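Local coordinates for type IV secretion system protein VirB11 (Brucella suis, PDB 2GZA) that is an ATPase that binds and hydrolyses ATP as part of the VirB type IV secretion system, a virulence apparatus, at residues C[323-329]-C[339-345]. Numbering follows the deposited sequence.
Sequences DVVVHVH and HISEVWY
W344 N donates to V325 O over 2.9 Å, and an N-H...O angle of 178° makes the bond practically straight; the return bond, V325 N to W344 O, closes a hydrogen-bonded antiparallel pair. H329 and H339 form a second such pair at the far end, with H329 N 2.9 Å from H339 O. Between them the register slips by one residue. H327 N bonds to E342 O at 3.1 Å, yet H327 O accepts from S341 N, leaving S341 and E342 both opposite H327. With S341 psi at -46°, this is a classic beta bulge, and it turns the S341 side chain towards 323-329, where OG lies 3.5 Å from H327 CD2, at the edge of that imidazole.

The H339 chi1 of 72° lays its imidazole beside that of H329, both side chains pointing the same way; the ring centroids are 5.2 Å apart in an oblique pair, neither stacked nor edge-to-face. H339 ND1 bonds to G337 O, and its ring meets H140 of a neighbouring subunit edge-to-face. On the opposite sheet face, V326 CG1 packs 3.8 Å from I340 CG2, while V324 and V343 rest on helix 164-173.

Strand 324-331 also pairs in parallel with 178-182, which leads into the predicted ATP-binding loop. The arrangement is a bulged beta hairpin whose second strand, 339-345, forms an edge, within this chain, of the mixed sheet of a P-loop ATPase domain.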
ATOM      1  N   ASP C 323      22.103  -9.695 -19.378  1.00 33.17           N
ATOM      2  CA  ASP C 323      22.608 -11.008 -19.758  1.00 33.15           C
ATOM      3  C   ASP C 323      23.854 -11.388 -18.971  1.00 33.31           C
ATOM      4  O   ASP C 323      23.952 -12.504 -18.454  1.00 33.32           O
ATOM      5  CB  ASP C 323      22.897 -11.064 -21.256  1.00 33.15           C
ATOM      6  CG  ASP C 323      21.645 -10.944 -22.091  1.00 33.50           C
ATOM      7  OD1 ASP C 323      20.700 -11.719 -21.839  1.00 33.29           O
ATOM      8  OD2 ASP C 323      21.610 -10.073 -22.994  1.00 33.50           O
ATOM      9  N   VAL C 324      24.808 -10.465 -18.886  1.00 33.18           N
ATOM     10  CA  VAL C 324      26.089 -10.743 -18.261  1.00 32.99           C
ATOM     11  C   VAL C 324      26.444  -9.653 -17.256  1.00 33.28           C
ATOM     12  O   VAL C 324      26.231  -8.473 -17.508  1.00 33.36           O
ATOM     13  CB  VAL C 324      27.221 -10.880 -19.319  1.00 33.01           C
ATOM     14  CG1 VAL C 324      28.563 -11.161 -18.658  1.00 32.43           C
ATOM     15  CG2 VAL C 324      26.895 -11.971 -20.333  1.00 32.28           C
ATOM     16  N   VAL C 325      26.967 -10.060 -16.104  1.00 33.49           N
ATOM     17  CA  VAL C 325      27.565  -9.132 -15.150  1.00 33.77           C
ATOM     18  C   VAL C 325      29.016  -9.550 -14.917  1.00 34.31           C
ATOM     19  O   VAL C 325      29.278 -10.665 -14.458  1.00 34.31           O
ATOM     20  CB  VAL C 325      26.815  -9.096 -13.778  1.00 33.86           C
ATOM     21  CG1 VAL C 325      27.500  -8.128 -12.804  1.00 33.20           C
ATOM     22  CG2 VAL C 325      25.354  -8.720 -13.951  1.00 33.62           C
ATOM     23  N   VAL C 326      29.949  -8.662 -15.246  1.00 34.79           N
ATOM     24  CA  VAL C 326      31.369  -8.907 -15.004  1.00 35.44           C
ATOM     25  C   VAL C 326      31.818  -8.087 -13.810  1.00 35.97           C
ATOM     26  O   VAL C 326      31.726  -6.865 -13.833  1.00 35.87           O
ATOM     27  CB  VAL C 326      32.249  -8.492 -16.197  1.00 35.59           C
ATOM     28  CG1 VAL C 326      33.616  -9.170 -16.102  1.00 35.29           C
ATOM     29  CG2 VAL C 326      31.570  -8.806 -17.522  1.00 35.61           C
ATOM     30  N   HIS C 327      32.297  -8.754 -12.766  1.00 36.87           N
ATOM     31  CA  HIS C 327      32.749  -8.045 -11.573  1.00 37.94           C
ATOM     32  C   HIS C 327      34.258  -7.925 -11.526  1.00 38.70           C
ATOM     33  O   HIS C 327      34.964  -8.916 -11.638  1.00 38.78           O
ATOM     34  CB  HIS C 327      32.230  -8.700 -10.296  1.00 38.00           C
ATOM     35  CG  HIS C 327      32.713  -8.037  -9.041  1.00 38.60           C
ATOM     36  ND1 HIS C 327      32.300  -6.781  -8.659  1.00 39.29           N
ATOM     37  CD2 HIS C 327      33.584  -8.450  -8.088  1.00 39.21           C
ATOM     38  CE1 HIS C 327      32.893  -6.452  -7.522  1.00 39.24           C
ATOM     39  NE2 HIS C 327      33.677  -7.447  -7.154  1.00 39.12           N
ATOM     40  N   VAL C 328      34.741  -6.701 -11.360  1.00 39.95           N
ATOM     41  CA  VAL C 328      36.175  -6.443 -11.235  1.00 41.23           C
ATOM     42  C   VAL C 328      36.558  -6.165  -9.786  1.00 42.28           C
ATOM     43  O   VAL C 328      35.866  -5.429  -9.082  1.00 42.46           O
ATOM     44  CB  VAL C 328      36.642  -5.243 -12.085  1.00 41.12           C
ATOM     45  CG1 VAL C 328      38.162  -5.201 -12.130  1.00 41.49           C
ATOM     46  CG2 VAL C 328      36.090  -5.318 -13.488  1.00 40.80           C
ATOM     47  N   HIS C 329      37.676  -6.755  -9.354  1.00 43.81           N
ATOM     48  CA  HIS C 329      38.226  -6.473  -8.033  1.00 45.35           C
ATOM     49  C   HIS C 329      39.669  -6.013  -8.097  1.00 46.24           C
ATOM     50  O   HIS C 329      40.461  -6.529  -8.883  1.00 46.31           O
ATOM     51  CB  HIS C 329      38.141  -7.652  -7.079  1.00 45.45           C
ATOM     52  CG  HIS C 329      38.861  -7.416  -5.785  1.00 46.82           C
ATOM     53  ND1 HIS C 329      39.922  -8.190  -5.364  1.00 48.00           N
ATOM     54  CD2 HIS C 329      38.697  -6.461  -4.838  1.00 47.61           C
ATOM     55  CE1 HIS C 329      40.360  -7.744  -4.198  1.00 48.40           C
ATOM     56  NE2 HIS C 329      39.637  -6.691  -3.861  1.00 48.38           N
ATOM     57  N   HIS C 339      41.961  -7.885 -11.295  1.00 48.07           N
ATOM     58  CA  HIS C 339      41.416  -9.134 -11.824  1.00 47.11           C
ATOM     59  C   HIS C 339      39.888  -9.190 -11.798  1.00 46.39           C
ATOM     60  O   HIS C 339      39.237  -8.357 -11.175  1.00 46.32           O
ATOM     61  CB  HIS C 339      42.009 -10.319 -11.067  1.00 47.02           C
ATOM     62  CG  HIS C 339      41.487 -10.458  -9.675  1.00 47.05           C
ATOM     63  ND1 HIS C 339      41.962  -9.704  -8.624  1.00 47.57           N
ATOM     64  CD2 HIS C 339      40.521 -11.251  -9.164  1.00 46.88           C
ATOM     65  CE1 HIS C 339      41.316 -10.034  -7.520  1.00 47.34           C
ATOM     66  NE2 HIS C 339      40.435 -10.971  -7.822  1.00 46.95           N
ATOM     67  N   ILE C 340      39.330 -10.184 -12.486  1.00 45.52           N
ATOM     68  CA  ILE C 340      37.901 -10.442 -12.463  1.00 44.66           C
ATOM     69  C   ILE C 340      37.598 -11.539 -11.451  1.00 44.16           C
ATOM     70  O   ILE C 340      38.229 -12.590 -11.458  1.00 43.95           O
ATOM     71  CB  ILE C 340      37.378 -10.820 -13.858  1.00 44.75           C
ATOM     72  CG1 ILE C 340      37.696  -9.704 -14.855  1.00 44.53           C
ATOM     73  CG2 ILE C 340      35.875 -11.121 -13.810  1.00 44.99           C
ATOM     74  CD1 ILE C 340      37.358 -10.033 -16.290  1.00 44.55           C
ATOM     75  N   SER C 341      36.632 -11.265 -10.581  1.00 43.75           N
ATOM     76  CA  SER C 341      36.228 -12.178  -9.515  1.00 43.34           C
ATOM     77  C   SER C 341      35.228 -13.212 -10.003  1.00 43.02           C
ATOM     78  O   SER C 341      35.354 -14.396  -9.700  1.00 43.02           O
ATOM     79  CB  SER C 341      35.589 -11.391  -8.368  1.00 43.31           C
ATOM     80  OG  SER C 341      36.473 -10.424  -7.837  1.00 43.87           O
ATOM     81  N   GLU C 342      34.232 -12.746 -10.751  1.00 42.59           N
ATOM     82  CA  GLU C 342      33.102 -13.562 -11.153  1.00 42.28           C
ATOM     83  C   GLU C 342      32.553 -13.037 -12.468  1.00 41.57           C
ATOM     84  O   GLU C 342      32.575 -11.836 -12.721  1.00 41.58           O
ATOM     85  CB  GLU C 342      32.015 -13.502 -10.070  1.00 42.46           C
ATOM     86  CG  GLU C 342      30.794 -14.408 -10.304  1.00 43.43           C
ATOM     87  CD  GLU C 342      29.658 -14.173  -9.301  1.00 44.47           C
ATOM     88  OE1 GLU C 342      28.552 -14.720  -9.532  1.00 44.82           O
ATOM     89  OE2 GLU C 342      29.857 -13.448  -8.292  1.00 45.05           O
ATOM     90  N   VAL C 343      32.079 -13.949 -13.304  1.00 40.71           N
ATOM     91  CA  VAL C 343      31.289 -13.602 -14.471  1.00 39.95           C
ATOM     92  C   VAL C 343      29.952 -14.298 -14.296  1.00 39.57           C
ATOM     93  O   VAL C 343      29.889 -15.521 -14.179  1.00 39.71           O
ATOM     94  CB  VAL C 343      31.952 -14.046 -15.784  1.00 39.91           C
ATOM     95  CG1 VAL C 343      31.018 -13.809 -16.954  1.00 39.92           C
ATOM     96  CG2 VAL C 343      33.265 -13.314 -15.990  1.00 39.56           C
ATOM     97  N   TRP C 344      28.891 -13.514 -14.251  1.00 38.84           N
ATOM     98  CA  TRP C 344      27.566 -14.053 -14.079  1.00 38.21           C
ATOM     99  C   TRP C 344      26.880 -14.136 -15.442  1.00 38.22           C
ATOM    100  O   TRP C 344      26.845 -13.162 -16.192  1.00 38.17           O
ATOM    101  CB  TRP C 344      26.787 -13.188 -13.079  1.00 38.08           C
ATOM    102  CG  TRP C 344      25.402 -13.660 -12.819  1.00 37.48           C
ATOM    103  CD1 TRP C 344      24.993 -14.457 -11.794  1.00 37.03           C
ATOM    104  CD2 TRP C 344      24.237 -13.370 -13.597  1.00 37.09           C
ATOM    105  NE1 TRP C 344      23.641 -14.684 -11.886  1.00 37.42           N
ATOM    106  CE2 TRP C 344      23.151 -14.030 -12.985  1.00 37.17           C
ATOM    107  CE3 TRP C 344      24.003 -12.620 -14.758  1.00 36.93           C
ATOM    108  CZ2 TRP C 344      21.852 -13.969 -13.491  1.00 37.21           C
ATOM    109  CZ3 TRP C 344      22.706 -12.557 -15.265  1.00 37.51           C
ATOM    110  CH2 TRP C 344      21.646 -13.230 -14.629  1.00 37.43           C
ATOM    111  N   TYR C 345      26.357 -15.314 -15.754  1.00 38.31           N
ATOM    112  CA  TYR C 345      25.605 -15.551 -16.976  1.00 38.63           C
ATOM    113  C   TYR C 345      24.646 -16.705 -16.729  1.00 39.12           C
ATOM    114  O   TYR C 345      25.077 -17.815 -16.440  1.00 39.04           O
ATOM    115  CB  TYR C 345      26.563 -15.851 -18.133  1.00 38.42           C
ATOM    116  CG  TYR C 345      25.907 -16.148 -19.460  1.00 37.86           C
ATOM    117  CD1 TYR C 345      25.050 -15.231 -20.063  1.00 37.45           C
ATOM    118  CD2 TYR C 345      26.166 -17.340 -20.129  1.00 37.99           C
ATOM    119  CE1 TYR C 345      24.459 -15.505 -21.295  1.00 37.51           C
ATOM    120  CE2 TYR C 345      25.576 -17.624 -21.358  1.00 37.46           C
ATOM    121  CZ  TYR C 345      24.727 -16.704 -21.932  1.00 37.68           C
ATOM    122  OH  TYR C 345      24.150 -16.986 -23.147  1.00 38.25           O
TER